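Local coordinates for glycoside hydrolase family protein (Novosphingobium sp. PP1Y, PDB 6Q2F), which is the alpha-L-rhamnosidase RHA-P, a glycoside hydrolase that probably removes terminal alpha-L-rhamnose from glycosides, at residues 514-519 with 555-560; 765-770 with 800-805; 875-880 with 920-925. All blocks are in the same frame, centred on the assembly; numbering follows the deposited sequence.

From the N terminus, the three contacts close separate loops in series; none nests in or crosses another. Interaction 1 (514-519 with 555-560) packs two helices of the connection between barrel strands 497-502 and 579-582. Interaction 2 (765-770 with 800-805) closes a loop in the following alpha/beta region, joining the starts of helices 767-773 and 803-814. Interaction 3 (875-880 with 920-925) ties the approach to strand 881-884 to the end of strand 915-921 in an antiparallel beta domain. Interactions 1 and 2 touch: the guanidinium of R555 makes a cation-pi contact with F767, joining barrel to alpha/beta region. Interaction 3 stands apart, its nearest atoms about 14 Å from interaction 2.

Interaction 1: 514-519 with 555-560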
# COMPACT_ATOMS: atom_id res chain seq x y z
N PRO A 514 -4.10 20.49 18.23
CA PRO A 514 -4.55 21.68 18.99
C PRO A 514 -5.59 22.54 18.27
O PRO A 514 -6.48 23.09 18.93
CB PRO A 514 -3.24 22.44 19.24
CG PRO A 514 -2.21 21.34 19.34
CD PRO A 514 -2.63 20.35 18.23
N ARG A 515 -5.54 22.66 16.94
CA ARG A 515 -6.51 23.45 16.19
C ARG A 515 -7.76 22.66 15.83
O ARG A 515 -8.58 23.17 15.07
CB ARG A 515 -5.87 24.00 14.91
CG ARG A 515 -4.65 24.91 15.15
CD ARG A 515 -4.09 25.39 13.81
NE ARG A 515 -3.03 26.39 13.98
CZ ARG A 515 -3.08 27.63 13.51
NH1 ARG A 515 -4.15 28.03 12.82
NH2 ARG A 515 -2.07 28.47 13.71
N MSE A 516 -7.92 21.46 16.37
CA MSE A 516 -9.02 20.56 15.97
C MSE A 516 -10.43 21.20 15.93
O MSE A 516 -11.18 20.98 14.98
CB MSE A 516 -9.06 19.36 16.90
CG MSE A 516 -10.05 18.31 16.49
SE MSE A 516 -9.47 17.45 14.86
CE MSE A 516 -11.07 16.44 14.52
N LEU A 517 -10.79 21.97 16.97
CA LEU A 517 -12.13 22.56 16.99
C LEU A 517 -12.35 23.52 15.82
O LEU A 517 -13.38 23.47 15.15
CB LEU A 517 -12.39 23.27 18.33
CG LEU A 517 -12.38 22.31 19.53
CD1 LEU A 517 -12.76 23.04 20.82
CD2 LEU A 517 -13.32 21.12 19.28
N GLU A 518 -11.36 24.38 15.54
CA GLU A 518 -11.46 25.25 14.37
C GLU A 518 -11.48 24.45 13.08
O GLU A 518 -12.24 24.75 12.16
CB GLU A 518 -10.30 26.25 14.31
CG GLU A 518 -10.13 27.18 15.50
CD GLU A 518 -8.71 27.73 15.57
OE1 GLU A 518 -8.31 28.49 14.65
OE2 GLU A 518 -7.98 27.37 16.51
N GLN A 519 -10.61 23.43 12.98
CA GLN A 519 -10.57 22.62 11.76
C GLN A 519 -11.90 21.93 11.55
O GLN A 519 -12.41 21.88 10.43
CB GLN A 519 -9.44 21.58 11.82
CG GLN A 519 -8.03 22.15 11.99
CD GLN A 519 -7.51 22.82 10.74
OE1 GLN A 519 -8.26 23.10 9.81
NE2 GLN A 519 -6.21 23.11 10.72
N ARG A 555 -13.55 12.01 10.02
CA ARG A 555 -13.34 12.56 8.69
C ARG A 555 -12.47 13.80 8.75
O ARG A 555 -11.66 14.06 7.85
CB ARG A 555 -14.68 12.87 8.03
CG ARG A 555 -14.54 13.46 6.64
CD ARG A 555 -15.80 13.27 5.84
NE ARG A 555 -15.70 13.87 4.51
CZ ARG A 555 -16.57 13.64 3.53
NH1 ARG A 555 -17.59 12.82 3.73
NH2 ARG A 555 -16.40 14.23 2.35
N THR A 556 -12.60 14.59 9.81
CA THR A 556 -11.73 15.75 9.94
C THR A 556 -10.28 15.34 10.12
O THR A 556 -9.37 15.97 9.56
CB THR A 556 -12.22 16.60 11.11
OG1 THR A 556 -13.57 17.02 10.86
CG2 THR A 556 -11.33 17.83 11.29
N LEU A 557 -10.04 14.28 10.89
CA LEU A 557 -8.67 13.80 11.05
C LEU A 557 -8.11 13.35 9.71
O LEU A 557 -6.98 13.68 9.34
CB LEU A 557 -8.63 12.66 12.07
CG LEU A 557 -9.07 12.95 13.51
CD1 LEU A 557 -9.22 11.66 14.31
CD2 LEU A 557 -8.03 13.86 14.19
N ALA A 558 -8.92 12.60 8.94
CA ALA A 558 -8.48 12.16 7.62
C ALA A 558 -8.20 13.35 6.71
O ALA A 558 -7.20 13.37 6.00
CB ALA A 558 -9.53 11.25 6.99
N ASP A 559 -9.06 14.38 6.76
CA ASP A 559 -8.83 15.59 5.96
C ASP A 559 -7.51 16.25 6.34
O ASP A 559 -6.76 16.71 5.47
CB ASP A 559 -9.98 16.59 6.16
CG ASP A 559 -11.29 16.16 5.47
OD1 ASP A 559 -11.25 15.34 4.51
OD2 ASP A 559 -12.35 16.66 5.90
N LEU A 560 -7.23 16.33 7.64
CA LEU A 560 -6.03 17.04 8.07
C LEU A 560 -4.76 16.25 7.75
O LEU A 560 -3.74 16.82 7.39
CB LEU A 560 -6.13 17.39 9.55
CG LEU A 560 -7.28 18.34 9.97
CD1 LEU A 560 -7.37 18.49 11.48
CD2 LEU A 560 -7.14 19.71 9.32
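Selenomethionine M516 carries its CG opposite the backbone N (chi1 -174°) and then bends at chi2 (69°), a path that brings SE and CE across to T556 and L557. Q519, one helical turn on, bends at chi2 in the opposite sense (-73°) and folds its amide over the end of L560. The terminal CE of M516 meets the methyl branch of T556, 3.5 Å from CG2, while its selenium lies 3.9 Å from L557 CD2, the two side chains crossing at about a right angle. On the other flank of the contact both methyls of L560 press against Q519: CD1 is 3.7 Å from Q519 CB, and CD2 sits 3.4 Å from Q519 CD, so the leucine covers the aliphatic stem and the amide carbon together. The polar ends find partners elsewhere. Q519 OE1 accepts from R522, and T556 OG1 bonds to D552 O and to R524, which leaves the threonine methyl to meet M516. R524 also pairs with D559, a second link between the two helices. R515 is the N-cap of helix 516-524, and Q519 N bonds to R515 O at 2.9 Å. Both helices belong to the connection from strand 497-502 to its parallel neighbour 579-582, whose ends lead to sodium ligands D503, S504, E583 and E586; helix 543-575 forms this beta-alpha-beta crossover of the beta/alpha barrel, with 516-524 a short extra helix packed on it.

Interaction 2: 765-770 with 800-805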
# COMPACT_ATOMS: atom_id res chain seq x y z
N ILE A 765 -12.30 7.18 -8.03
CA ILE A 765 -12.41 8.59 -7.67
C ILE A 765 -12.91 8.66 -6.24
O ILE A 765 -13.79 7.89 -5.85
CB ILE A 765 -13.35 9.39 -8.60
CG1 ILE A 765 -14.75 8.78 -8.64
CG2 ILE A 765 -12.80 9.45 -10.00
CD1 ILE A 765 -15.77 9.73 -9.31
N ASN A 766 -12.32 9.55 -5.45
CA ASN A 766 -12.73 9.79 -4.08
C ASN A 766 -13.57 11.06 -4.02
O ASN A 766 -13.93 11.66 -5.05
CB ASN A 766 -11.50 9.85 -3.16
CG ASN A 766 -10.60 11.05 -3.45
OD1 ASN A 766 -10.74 11.71 -4.48
ND2 ASN A 766 -9.65 11.30 -2.54
N PHE A 767 -13.91 11.49 -2.81
CA PHE A 767 -14.77 12.66 -2.66
C PHE A 767 -14.13 13.89 -3.30
O PHE A 767 -14.80 14.63 -4.03
CB PHE A 767 -15.09 12.88 -1.18
CG PHE A 767 -15.83 14.18 -0.88
CD1 PHE A 767 -17.22 14.22 -0.87
CD2 PHE A 767 -15.12 15.33 -0.58
CE1 PHE A 767 -17.90 15.41 -0.58
CE2 PHE A 767 -15.78 16.54 -0.27
CZ PHE A 767 -17.17 16.57 -0.26
N ASN A 768 -12.83 14.11 -3.06
CA ASN A 768 -12.18 15.30 -3.61
C ASN A 768 -12.19 15.28 -5.13
O ASN A 768 -12.48 16.30 -5.78
CB ASN A 768 -10.73 15.43 -3.13
CG ASN A 768 -10.04 16.66 -3.75
OD1 ASN A 768 -9.40 16.57 -4.80
ND2 ASN A 768 -10.22 17.82 -3.12
N ALA A 769 -11.82 14.15 -5.73
CA ALA A 769 -11.86 14.05 -7.18
C ALA A 769 -13.28 14.28 -7.70
O ALA A 769 -13.48 15.03 -8.65
CB ALA A 769 -11.31 12.70 -7.64
N LEU A 770 -14.27 13.64 -7.08
CA LEU A 770 -15.65 13.84 -7.50
C LEU A 770 -16.03 15.32 -7.49
O LEU A 770 -16.61 15.83 -8.46
CB LEU A 770 -16.61 13.04 -6.60
CG LEU A 770 -18.09 13.38 -6.76
CD1 LEU A 770 -18.61 13.04 -8.16
CD2 LEU A 770 -18.95 12.68 -5.70
N HIS A 800 -23.79 5.01 1.63
CA HIS A 800 -23.83 6.14 2.54
C HIS A 800 -23.15 7.30 1.83
O HIS A 800 -21.96 7.23 1.51
CB HIS A 800 -23.11 5.84 3.86
CG HIS A 800 -23.78 4.82 4.71
ND1 HIS A 800 -23.95 3.51 4.33
CD2 HIS A 800 -24.31 4.91 5.96
CE1 HIS A 800 -24.56 2.84 5.29
NE2 HIS A 800 -24.79 3.67 6.29
N MSE A 801 -23.91 8.36 1.59
CA MSE A 801 -23.41 9.48 0.84
C MSE A 801 -23.81 10.79 1.50
O MSE A 801 -24.93 10.97 1.97
CB MSE A 801 -23.90 9.43 -0.60
CG MSE A 801 -23.29 10.49 -1.51
SE MSE A 801 -24.07 10.37 -3.27
CE MSE A 801 -23.33 8.65 -3.78
N THR A 802 -22.87 11.72 1.51
CA THR A 802 -23.08 12.99 2.15
C THR A 802 -23.83 13.94 1.21
O THR A 802 -23.86 13.76 -0.02
CB THR A 802 -21.71 13.53 2.58
OG1 THR A 802 -21.87 14.44 3.66
CG2 THR A 802 -21.01 14.19 1.42
N LEU A 803 -24.49 14.94 1.79
CA LEU A 803 -25.20 15.91 0.96
C LEU A 803 -24.23 16.60 0.01
O LEU A 803 -24.55 16.79 -1.17
CB LEU A 803 -25.94 16.93 1.83
CG LEU A 803 -26.65 18.02 1.00
CD1 LEU A 803 -27.65 17.41 0.02
CD2 LEU A 803 -27.35 19.02 1.90
N ALA A 804 -23.05 16.95 0.50
CA ALA A 804 -22.04 17.61 -0.33
C ALA A 804 -21.68 16.75 -1.55
O ALA A 804 -21.55 17.26 -2.66
CB ALA A 804 -20.78 17.90 0.49
N ALA A 805 -21.49 15.45 -1.34
CA ALA A 805 -21.20 14.58 -2.48
C ALA A 805 -22.42 14.49 -3.38
O ALA A 805 -22.30 14.56 -4.61
CB ALA A 805 -20.78 13.18 -2.02
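The aromatic edge of F767 runs into the first turn of helix 803-814, where the packing is tightest. Its CE1 lies 3.7 Å from the backbone N of A805, near the ring plane, and CD1 is 3.9 Å from A805 CB. T802 brings its CG2 to 3.9 Å from F767 CE1, approaching the ring obliquely. A chi1 of 172° turns the phenyl group of F767 away from its own backbone N and across toward A805. L770, one turn later, adds the loosest touch: its CD2 is 4.0 Å from A805 O and 4.1 Å from A805 CB. The solvent side is at A804, an exposed residue whose CB meets the rim of the ring, in its plane and equally close at 3.9 Å from F767 CZ. At the start of its helix, N766 caps 767-773, its OD1 accepting from A769 N at 2.9 Å in a nearly straight bond (167°), while T802, at the N-cap position of the other helix, makes no such bond with its side chain. E740 packs on F767, T802 and A805, and helix 543-575 borders the ring through R555. Helix 767-773 follows edge strand 762-765, and L770 also reaches I792 of strand 788-794 and F737 of strand 734-737; helix 803-814 is the crossover from strand 788-794 to its parallel neighbour 818-820.

Interaction 3: 875-880 with 920-925; sequences MDVAPD and HFRVTG
D880 and R922 extend the antiparallel pairing of strands 881-884 and 915-921 by one step, R922 N donating to D880 O at 2.9 Å, before the chain leaves in an inverse gamma turn centred on R922 and closed by a weak V923 N to F921 O bond. The next paired residues inward, H920 and T882, belong to the antiparallel beta domain itself. D880 O also receives a CA-H...O contact from F921 CA at 3.5 Å. R922 then folds its side chain back along the incoming loop, with a bend at chi3 (62°) that turns the guanidinium toward A878. R922 NH1 donates to A878 O at 2.8 Å, in the guanidinium plane and nearly along the C=O axis. D880 covers one face of the same group: the carboxylate and guanidinium planes are only 7° apart, and D880 OD1 is 3.7 Å from R922 NH2, a long salt bridge of charges alone because no N-H points at it. Each carboxylate oxygen has a bond of its own, OD1 with Y905 OH and OD2 with H896 ND1, which probably helps hold the carboxylate flat against the guanidinium, while D733 gives R922 NH1 a further salt bridge. V877 CG1 approaches R922 NH1 obliquely. One water joins both residues, accepting from R922 NE at 2.8 Å and donating to R922 O and, at 2.9 Å, to D880 OD1.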
# COMPACT_ATOMS: atom_id res chain seq x y z
N MSE A 875 -25.63 2.46 -22.84
CA MSE A 875 -25.19 3.79 -23.25
C MSE A 875 -24.57 3.75 -24.63
O MSE A 875 -24.07 4.77 -25.12
CB MSE A 875 -24.15 4.36 -22.28
CG MSE A 875 -24.65 4.63 -20.90
SE MSE A 875 -23.12 4.97 -19.70
CE MSE A 875 -23.61 3.63 -18.47
N ASP A 876 -24.56 2.56 -25.23
CA ASP A 876 -23.96 2.35 -26.55
C ASP A 876 -22.46 2.65 -26.52
O ASP A 876 -21.91 3.22 -27.46
CB ASP A 876 -24.68 3.19 -27.62
CG ASP A 876 -24.32 2.76 -29.03
OD1 ASP A 876 -24.13 1.55 -29.26
OD2 ASP A 876 -24.22 3.64 -29.92
N VAL A 877 -21.80 2.26 -25.44
CA VAL A 877 -20.35 2.40 -25.32
C VAL A 877 -19.73 1.03 -25.57
O VAL A 877 -19.87 0.12 -24.75
CB VAL A 877 -19.93 2.96 -23.96
CG1 VAL A 877 -18.42 3.05 -23.87
CG2 VAL A 877 -20.54 4.34 -23.77
N ALA A 878 -19.04 0.90 -26.70
CA ALA A 878 -18.45 -0.38 -27.08
C ALA A 878 -17.30 -0.74 -26.13
O ALA A 878 -16.61 0.14 -25.61
CB ALA A 878 -17.93 -0.33 -28.52
N PRO A 879 -17.08 -2.03 -25.89
CA PRO A 879 -15.92 -2.47 -25.10
C PRO A 879 -14.62 -1.90 -25.65
O PRO A 879 -14.42 -1.83 -26.86
CB PRO A 879 -15.94 -3.99 -25.23
CG PRO A 879 -17.30 -4.35 -25.74
CD PRO A 879 -17.82 -3.16 -26.48
N ASP A 880 -13.72 -1.51 -24.74
CA ASP A 880 -12.42 -1.03 -25.17
C ASP A 880 -11.53 -2.18 -25.61
O ASP A 880 -10.91 -2.13 -26.69
CB ASP A 880 -11.75 -0.24 -24.05
CG ASP A 880 -10.60 0.61 -24.54
OD1 ASP A 880 -10.46 0.75 -25.77
OD2 ASP A 880 -9.83 1.14 -23.69
N HIS A 920 -9.88 -7.77 -29.78
CA HIS A 920 -10.76 -6.70 -30.28
C HIS A 920 -10.41 -5.40 -29.57
O HIS A 920 -10.52 -5.32 -28.35
CB HIS A 920 -12.24 -7.02 -30.04
CG HIS A 920 -12.73 -8.22 -30.79
ND1 HIS A 920 -13.78 -8.15 -31.69
CD2 HIS A 920 -12.32 -9.51 -30.79
CE1 HIS A 920 -13.98 -9.35 -32.21
NE2 HIS A 920 -13.12 -10.19 -31.67
N PHE A 921 -10.01 -4.39 -30.34
CA PHE A 921 -9.66 -3.09 -29.79
C PHE A 921 -10.63 -2.06 -30.34
O PHE A 921 -10.97 -2.08 -31.53
CB PHE A 921 -8.22 -2.71 -30.14
CG PHE A 921 -7.21 -3.75 -29.76
CD1 PHE A 921 -6.96 -4.83 -30.59
CD2 PHE A 921 -6.50 -3.65 -28.57
CE1 PHE A 921 -6.03 -5.78 -30.25
CE2 PHE A 921 -5.57 -4.60 -28.22
CZ PHE A 921 -5.34 -5.68 -29.06
N ARG A 922 -11.08 -1.16 -29.45
CA ARG A 922 -11.98 -0.08 -29.85
C ARG A 922 -11.14 1.04 -30.49
O ARG A 922 -10.90 2.10 -29.92
CB ARG A 922 -12.77 0.43 -28.66
CG ARG A 922 -13.86 1.47 -29.01
CD ARG A 922 -14.54 1.98 -27.74
NE ARG A 922 -13.60 2.65 -26.84
CZ ARG A 922 -13.72 2.71 -25.52
NH1 ARG A 922 -14.73 2.10 -24.91
NH2 ARG A 922 -12.82 3.37 -24.80
N VAL A 923 -10.66 0.76 -31.70
CA VAL A 923 -9.85 1.72 -32.44
C VAL A 923 -9.98 1.38 -33.91
O VAL A 923 -10.28 0.25 -34.30
CB VAL A 923 -8.36 1.72 -32.00
CG1 VAL A 923 -7.73 0.35 -32.26
CG2 VAL A 923 -7.56 2.80 -32.74
N THR A 924 -9.70 2.38 -34.74
CA THR A 924 -9.98 2.36 -36.15
C THR A 924 -8.95 3.24 -36.84
O THR A 924 -8.32 4.08 -36.20
CB THR A 924 -11.43 2.83 -36.32
OG1 THR A 924 -11.56 4.14 -35.78
CG2 THR A 924 -12.40 1.85 -35.75
N GLY A 925 -8.75 3.04 -38.14
CA GLY A 925 -7.86 3.93 -38.88
C GLY A 925 -6.36 3.74 -38.66
O GLY A 925 -5.56 4.50 -39.23
O HOH W 1 -13.01 -3.98 -28.15
O HOH W 2 -10.91 3.13 -27.30